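Local coordinates for protein putative sarcosine dimethylglycine methyltransferase (Galdieria sulphuraria, PDB 2O57) that probably transfers methyl groups from S-adenosylmethionine to sarcosine or dimethylglycine, at residues 68-73 with 184-189; 165-170 with 222-227; 228-233 with 288-293. All coordinates share one frame; numbering follows the deposited sequence.

Interaction 1. Residues 68-73 with 184-189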
# COMPACT_ATOMS: atom_id res chain seq x y z
N GLU A 68 -12.82 2.85 -1.26
CA GLU A 68 -12.95 2.27 0.09
C GLU A 68 -11.58 2.13 0.74
O GLU A 68 -11.42 2.45 1.92
CB GLU A 68 -13.62 0.88 0.06
CG GLU A 68 -15.11 0.91 -0.32
CD GLU A 68 -16.03 1.46 0.76
OE1 GLU A 68 -15.59 1.66 1.92
OE2 GLU A 68 -17.22 1.68 0.44
N TRP A 69 -10.60 1.62 -0.01
CA TRP A 69 -9.22 1.43 0.52
C TRP A 69 -8.62 2.79 0.91
O TRP A 69 -8.12 2.96 2.02
CB TRP A 69 -8.29 0.70 -0.49
CG TRP A 69 -6.82 0.89 -0.18
CD1 TRP A 69 -6.14 0.42 0.93
CD2 TRP A 69 -5.85 1.63 -0.95
NE1 TRP A 69 -4.82 0.83 0.88
CE2 TRP A 69 -4.62 1.56 -0.27
CE3 TRP A 69 -5.91 2.34 -2.17
CZ2 TRP A 69 -3.46 2.17 -0.74
CZ3 TRP A 69 -4.76 2.96 -2.65
CH2 TRP A 69 -3.54 2.87 -1.93
N LEU A 70 -8.64 3.76 -0.01
CA LEU A 70 -8.00 5.05 0.26
C LEU A 70 -8.67 5.76 1.43
O LEU A 70 -7.99 6.31 2.28
CB LEU A 70 -7.97 5.98 -0.97
CG LEU A 70 -7.00 7.19 -0.86
CD1 LEU A 70 -5.49 6.73 -0.89
CD2 LEU A 70 -7.25 8.12 -2.07
N ALA A 71 -10.00 5.70 1.48
CA ALA A 71 -10.77 6.31 2.55
C ALA A 71 -10.45 5.61 3.88
O ALA A 71 -10.32 6.25 4.90
CB ALA A 71 -12.24 6.25 2.24
N SER A 72 -10.27 4.28 3.85
CA SER A 72 -9.91 3.55 5.05
C SER A 72 -8.53 3.96 5.58
O SER A 72 -8.36 4.12 6.78
CB SER A 72 -10.00 2.03 4.80
OG SER A 72 -9.65 1.31 5.97
N GLU A 73 -7.57 4.18 4.68
CA GLU A 73 -6.21 4.58 5.06
C GLU A 73 -6.32 5.97 5.72
O GLU A 73 -5.81 6.18 6.80
CB GLU A 73 -5.26 4.60 3.84
CG GLU A 73 -5.03 3.19 3.19
CD GLU A 73 -4.13 2.29 3.99
OE1 GLU A 73 -3.47 2.78 4.94
OE2 GLU A 73 -4.05 1.09 3.68
N ALA A 184 -4.08 12.44 1.31
CA ALA A 184 -4.04 11.12 0.68
C ALA A 184 -4.09 11.30 -0.84
O ALA A 184 -5.02 11.93 -1.37
CB ALA A 184 -5.21 10.23 1.17
N ILE A 185 -3.09 10.76 -1.54
CA ILE A 185 -3.04 10.86 -3.01
C ILE A 185 -2.82 9.52 -3.65
O ILE A 185 -2.28 8.58 -3.02
CB ILE A 185 -1.94 11.84 -3.54
CG1 ILE A 185 -0.51 11.30 -3.27
CG2 ILE A 185 -2.14 13.21 -2.94
CD1 ILE A 185 0.57 12.10 -4.03
N THR A 186 -3.27 9.41 -4.90
CA THR A 186 -2.93 8.29 -5.78
C THR A 186 -2.50 8.90 -7.12
O THR A 186 -2.94 10.00 -7.46
CB THR A 186 -4.10 7.24 -6.00
OG1 THR A 186 -5.19 7.78 -6.81
CG2 THR A 186 -4.60 6.59 -4.71
N ASP A 187 -1.62 8.22 -7.86
CA ASP A 187 -1.19 8.74 -9.15
C ASP A 187 -0.55 7.63 -9.96
O ASP A 187 0.32 6.90 -9.45
CB ASP A 187 -0.15 9.86 -8.91
CG ASP A 187 -0.24 11.01 -9.94
OD1 ASP A 187 -1.33 11.27 -10.49
OD2 ASP A 187 0.80 11.67 -10.16
N PRO A 188 -0.92 7.52 -11.24
CA PRO A 188 -0.06 6.70 -12.09
C PRO A 188 1.31 7.36 -12.09
O PRO A 188 1.42 8.62 -12.04
CB PRO A 188 -0.70 6.85 -13.48
CG PRO A 188 -2.18 7.25 -13.20
CD PRO A 188 -2.05 8.14 -11.97
N MSE A 189 2.37 6.55 -12.09
CA MSE A 189 3.73 7.08 -11.96
C MSE A 189 4.77 6.19 -12.63
O MSE A 189 4.43 5.12 -13.11
CB MSE A 189 4.11 7.41 -10.50
CG MSE A 189 3.62 6.54 -9.38
SE MSE A 189 4.02 7.42 -7.59
CE MSE A 189 2.57 8.32 -7.06

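Interaction 2. Residues 165-170 with 222-227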
# COMPACT_ATOMS: atom_id res chain seq x y z
N ASP A 165 5.07 21.53 -12.72
CA ASP A 165 5.44 22.18 -11.50
C ASP A 165 4.95 21.44 -10.26
O ASP A 165 4.18 21.96 -9.48
CB ASP A 165 5.01 23.64 -11.50
CG ASP A 165 5.87 24.49 -10.62
OD1 ASP A 165 5.79 25.73 -10.73
OD2 ASP A 165 6.65 23.90 -9.82
N LYS A 166 5.42 20.20 -10.12
CA LYS A 166 5.11 19.37 -8.94
C LYS A 166 5.53 20.01 -7.63
O LYS A 166 4.84 19.85 -6.63
CB LYS A 166 5.73 17.97 -9.07
CG LYS A 166 5.34 17.16 -10.33
CD LYS A 166 4.03 16.41 -10.20
CE LYS A 166 3.88 15.34 -11.31
NZ LYS A 166 3.75 15.95 -12.65
N LEU A 167 6.66 20.74 -7.61
CA LEU A 167 7.06 21.44 -6.39
C LEU A 167 5.97 22.44 -5.97
O LEU A 167 5.59 22.51 -4.83
CB LEU A 167 8.42 22.14 -6.49
CG LEU A 167 8.88 22.94 -5.24
CD1 LEU A 167 8.90 22.07 -3.95
CD2 LEU A 167 10.20 23.75 -5.42
N LYS A 168 5.51 23.27 -6.90
CA LYS A 168 4.45 24.23 -6.58
C LYS A 168 3.14 23.57 -6.08
O LYS A 168 2.54 24.07 -5.13
CB LYS A 168 4.20 25.16 -7.78
CG LYS A 168 3.22 26.30 -7.51
CD LYS A 168 3.64 27.16 -6.31
CE LYS A 168 2.69 28.37 -6.22
NZ LYS A 168 2.98 29.16 -5.01
N VAL A 169 2.76 22.43 -6.69
CA VAL A 169 1.63 21.59 -6.21
C VAL A 169 1.80 21.25 -4.74
O VAL A 169 0.93 21.53 -3.92
CB VAL A 169 1.49 20.28 -7.03
CG1 VAL A 169 0.33 19.40 -6.50
CG2 VAL A 169 1.28 20.61 -8.53
N PHE A 170 2.93 20.67 -4.39
CA PHE A 170 3.17 20.30 -3.00
C PHE A 170 3.27 21.53 -2.07
O PHE A 170 2.83 21.46 -0.95
CB PHE A 170 4.39 19.37 -2.88
CG PHE A 170 4.08 17.93 -3.19
CD1 PHE A 170 3.49 17.09 -2.21
CD2 PHE A 170 4.38 17.40 -4.44
CE1 PHE A 170 3.16 15.76 -2.51
CE2 PHE A 170 4.10 16.07 -4.75
CZ PHE A 170 3.48 15.24 -3.79
N LYS A 222 8.54 16.56 1.60
CA LYS A 222 9.37 16.81 2.80
C LYS A 222 9.89 18.23 2.82
O LYS A 222 9.86 18.87 3.85
CB LYS A 222 10.53 15.84 2.89
CG LYS A 222 11.49 16.08 4.08
CD LYS A 222 12.61 15.05 4.03
CE LYS A 222 13.78 15.39 4.99
NZ LYS A 222 14.66 14.20 5.14
N GLU A 223 10.35 18.70 1.67
CA GLU A 223 10.76 20.09 1.48
C GLU A 223 9.68 21.09 1.97
O GLU A 223 9.99 22.18 2.47
CB GLU A 223 11.00 20.29 -0.02
CG GLU A 223 12.17 21.01 -0.33
CD GLU A 223 12.24 21.37 -1.78
OE1 GLU A 223 12.54 20.45 -2.58
OE2 GLU A 223 11.98 22.56 -2.08
N CYS A 224 8.41 20.71 1.78
CA CYS A 224 7.26 21.55 2.10
C CYS A 224 6.69 21.35 3.51
O CYS A 224 5.61 21.86 3.82
CB CYS A 224 6.16 21.32 1.05
SG CYS A 224 6.74 21.75 -0.61
N GLY A 225 7.40 20.58 4.34
CA GLY A 225 6.93 20.27 5.70
C GLY A 225 5.87 19.18 5.77
O GLY A 225 5.11 19.12 6.75
N LEU A 226 5.81 18.32 4.75
CA LEU A 226 4.91 17.17 4.77
C LEU A 226 5.68 15.88 4.91
O LEU A 226 6.41 15.48 3.98
CB LEU A 226 4.02 17.08 3.52
CG LEU A 226 3.21 18.31 3.11
CD1 LEU A 226 2.55 18.12 1.74
CD2 LEU A 226 2.19 18.58 4.17
N VAL A 227 5.48 15.22 6.04
CA VAL A 227 6.12 13.92 6.28
C VAL A 227 5.30 12.80 5.61
O VAL A 227 4.06 12.87 5.56
CB VAL A 227 6.31 13.67 7.80
CG1 VAL A 227 4.99 13.47 8.50
CG2 VAL A 227 7.24 12.47 8.05

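Interaction 3. Residues 228-233 with 288-293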
# COMPACT_ATOMS: atom_id res chain seq x y z
N THR A 228 6.01 11.81 5.06
CA THR A 228 5.38 10.70 4.39
C THR A 228 5.09 9.63 5.45
O THR A 228 6.02 9.12 6.12
CB THR A 228 6.27 10.12 3.27
OG1 THR A 228 6.45 11.12 2.25
CG2 THR A 228 5.59 8.92 2.66
N LEU A 229 3.82 9.37 5.65
CA LEU A 229 3.34 8.39 6.63
C LEU A 229 3.42 6.97 6.11
O LEU A 229 3.81 6.07 6.85
CB LEU A 229 1.88 8.65 6.98
CG LEU A 229 1.51 9.98 7.66
CD1 LEU A 229 -0.00 10.01 8.02
CD2 LEU A 229 2.34 10.23 8.92
N ARG A 230 3.06 6.78 4.84
CA ARG A 230 3.06 5.47 4.20
C ARG A 230 2.98 5.62 2.68
O ARG A 230 2.45 6.62 2.17
CB ARG A 230 1.89 4.63 4.72
CG ARG A 230 0.49 5.22 4.48
CD ARG A 230 -0.60 4.48 5.23
NE ARG A 230 -0.73 4.97 6.61
CZ ARG A 230 -1.87 5.13 7.27
NH1 ARG A 230 -3.05 4.80 6.73
NH2 ARG A 230 -1.85 5.61 8.51
N THR A 231 3.48 4.60 1.96
CA THR A 231 3.41 4.54 0.51
C THR A 231 3.04 3.14 0.00
O THR A 231 3.20 2.12 0.73
CB THR A 231 4.71 5.03 -0.17
OG1 THR A 231 5.79 4.15 0.12
CG2 THR A 231 5.10 6.43 0.30
N PHE A 232 2.54 3.11 -1.24
CA PHE A 232 1.99 1.93 -1.85
C PHE A 232 2.39 1.99 -3.32
O PHE A 232 2.36 3.07 -3.94
CB PHE A 232 0.44 1.92 -1.75
CG PHE A 232 -0.09 2.05 -0.33
CD1 PHE A 232 -0.44 0.92 0.41
CD2 PHE A 232 -0.27 3.31 0.26
CE1 PHE A 232 -0.93 1.05 1.74
CE2 PHE A 232 -0.72 3.43 1.58
CZ PHE A 232 -1.06 2.31 2.32
N SER A 233 2.81 0.86 -3.87
CA SER A 233 3.11 0.78 -5.31
C SER A 233 2.38 -0.46 -5.78
O SER A 233 2.59 -1.56 -5.24
CB SER A 233 4.63 0.68 -5.54
OG SER A 233 4.92 0.37 -6.90
N GLY A 288 0.48 5.24 -4.35
CA GLY A 288 -0.46 5.80 -3.38
C GLY A 288 0.39 6.31 -2.21
O GLY A 288 1.40 5.68 -1.87
N MSE A 289 0.00 7.44 -1.61
CA MSE A 289 0.76 7.98 -0.49
C MSE A 289 -0.12 8.74 0.50
O MSE A 289 -1.10 9.34 0.12
CB MSE A 289 1.85 8.94 -0.95
CG MSE A 289 2.57 8.49 -2.22
SE MSE A 289 3.81 9.75 -2.98
CE MSE A 289 5.25 9.69 -1.63
N LEU A 290 0.29 8.74 1.77
CA LEU A 290 -0.33 9.62 2.75
C LEU A 290 0.76 10.43 3.41
O LEU A 290 1.86 9.93 3.73
CB LEU A 290 -1.11 8.85 3.79
CG LEU A 290 -2.55 8.47 3.43
CD1 LEU A 290 -2.52 7.15 2.53
CD2 LEU A 290 -3.19 8.21 4.74
N PHE A 291 0.45 11.70 3.61
CA PHE A 291 1.37 12.65 4.21
C PHE A 291 0.69 13.31 5.38
O PHE A 291 -0.54 13.38 5.42
CB PHE A 291 1.73 13.77 3.23
CG PHE A 291 2.26 13.31 1.90
CD1 PHE A 291 3.62 13.04 1.74
CD2 PHE A 291 1.41 13.19 0.81
CE1 PHE A 291 4.12 12.63 0.49
CE2 PHE A 291 1.90 12.80 -0.44
CZ PHE A 291 3.25 12.52 -0.60
N ARG A 292 1.48 13.81 6.33
CA ARG A 292 0.93 14.70 7.33
C ARG A 292 1.74 15.99 7.39
O ARG A 292 2.97 15.97 7.24
CB ARG A 292 0.88 14.03 8.71
CG ARG A 292 0.18 14.88 9.78
CD ARG A 292 0.20 14.28 11.19
NE ARG A 292 -0.55 13.03 11.36
CZ ARG A 292 -1.86 12.90 11.58
NH1 ARG A 292 -2.70 13.97 11.61
NH2 ARG A 292 -2.35 11.69 11.76
N LYS A 293 1.06 17.12 7.56
CA LYS A 293 1.73 18.40 7.77
C LYS A 293 2.31 18.50 9.21
O LYS A 293 1.65 19.00 10.14
CB LYS A 293 0.79 19.57 7.49
CG LYS A 293 1.48 20.92 7.56
CD LYS A 293 0.56 22.06 7.03
CE LYS A 293 1.11 23.45 7.36
NZ LYS A 293 0.20 24.53 6.81

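Interaction 1. Residues 68-73 with 184-189
Leu70 of helix 59-76 packs on Ala184 and Thr186 of strand 181-190, a small, buried, apolar helix-on-sheet contact without hydrogen bonds across it. The segment axes come within 9.3 Å and run roughly antiparallel, at 147°. With its CG anti to the backbone N (chi1 -165°), Leu70 reaches the strand with both methyls: CD1 lies 3.9 Å from Thr186 CG2, CD2 meets the same methyl, and Leu70 CG sits 4.1 Å from Ala184 CB. The short alanine leaves room for the branched leucine. Thr186 serves two sides, its CG2 turned to the helix while OG1 bonds Asp158. This is the layering of a Rossmann-like methyltransferase domain, a helix packed along strand 181-190, an inner strand of the sheet. Trp69 adds its ring carbon CZ3, 4.2 Å from Thr186 CG2 and oblique to it. Its indole is steadied by NE1, which donates to Glu73 OE2 at 2.9 Å, one turn on; the acceptor is tilted from the indole plane and the N-H...O angle of 131° makes this a bent bond. Glu73 OE1 in turn pairs with Arg230 and with Arg234 of the second subunit. A leucine in place of Trp69 would probably leave Glu73 OE2 without its indole donor and open a gap beside the Thr186 methyl.

Interaction 2. Residues 165-170 with 222-227
Cys224 points its sulfur at the backbone and CB of Phe170, where helix 166-176 passes the C-terminal end of helix 214-223. The thiol lies anti to its own carbonyl carbon (chi1 -60°), which carries SG to 3.8 Å from Phe170 C and 4.0 Å from Phe170 CB. A small, polarisable group suits this position, where the two backbones come close. On one flank Leu167, its CG anti to the backbone N, sends CD1 to the same sulfur and also to the carboxylate of Glu223, with Leu167 CD1 3.6 Å from Glu223 OE2. These two side chains cross at about a right angle, so the leucine methyls lie against the end of the extended glutamate chain at the more open side of the contact. On the other flank Leu226 meets the rim of the Phe170 ring: Leu226 CD1 approaches Phe170 CD1 at 4.2 Å, near the ring plane. Each segment contains a helix end. Asp165 is an N-cap, its OD2 accepting from Lys168 N at 3.2 Å from above the carboxylate plane. Gly225, with positive phi, is the C-prime residue of a Schellman motif in which Leu226 N bonds Ala221 O and Gly225 N bonds Lys222 O, turning the chain from helix 214-223 into strand 226-233. Phe170 lies edge-to-face with Tyr217 and Phe160, and Leu220 of helix 214-223 touches it. Leu226 also touches Phe291 and Lys293 of strand 284-293, while Cys224 continues along helix 166-176 to Gln171 and Ala174.

Interaction 3. Residues 228-233 with 288-293
Phe232 and Gly288 exchange two backbone hydrogen bonds, Phe232 N to Gly288 O at 2.9 Å and Gly288 N to Phe232 O, where segments of strands 226-233 and 284-293 pair antiparallel. Further along, Leu290 N donates to Arg230 O at 3.1 Å and Leu229 N to Leu290 O at 2.8 Å. Leu229 and Arg230 thus both face Leu290, a classic beta bulge that shifts the register by one. CA-H...O contacts run from Met289 CA to Arg230 O and from Thr231 CA to Gly288 O. Among the side-chain contacts, Arg230 sets its CG between backbone N and carbonyl carbon (chi1 60°) and runs beside Leu290, whose CD2 lies over one guanidinium face, 4.0 Å from Arg230 NH1. Leu229 packs CD2 on Arg292 CB. Glycine at 288 lets the Phe232 ring set its edge against the backbone, with Phe232 CD2 3.6 Å from Gly288 O. On the other face, selenomethionine Met289 lays CE 3.8 Å from Thr231 CG2, and Thr228 OG1 sits 3.3 Å from Phe291 CE1, oblique to the ring. Arg230 forms salt bridges with Glu73 of its own chain and Asp236 of the second subunit; Arg292 NH1 bonds Arg180 O. Helix 214-223 covers the Met289 and Phe291 face. Strand 284-293, antiparallel between 181-190 and 226-233, fits the 3-2-1-4-5-7-6 order of class I methyltransferases, and residues 231-233 continue the sheet into the second subunit.

All three contacts gather on one half of the seven-stranded sheet, where strands 181-190, 284-293 and 226-233 lie side by side. Interactions 1 and 3 have centres about 9 Å apart and meet through Ile185 O and Met289 N and through the Glu73 to Arg230 salt bridge. Interaction 2 lies about 13 Å from interaction 3, centre to centre, and about 18 Å from interaction 1; it shares strand 226-233 with interaction 3, whose Phe291 touches Phe170. Along the chain the segments of interactions 1 and 2 alternate, and interaction 3 follows both. Helices are thereby fixed to both faces of a sheet whose last strand also joins the subunits.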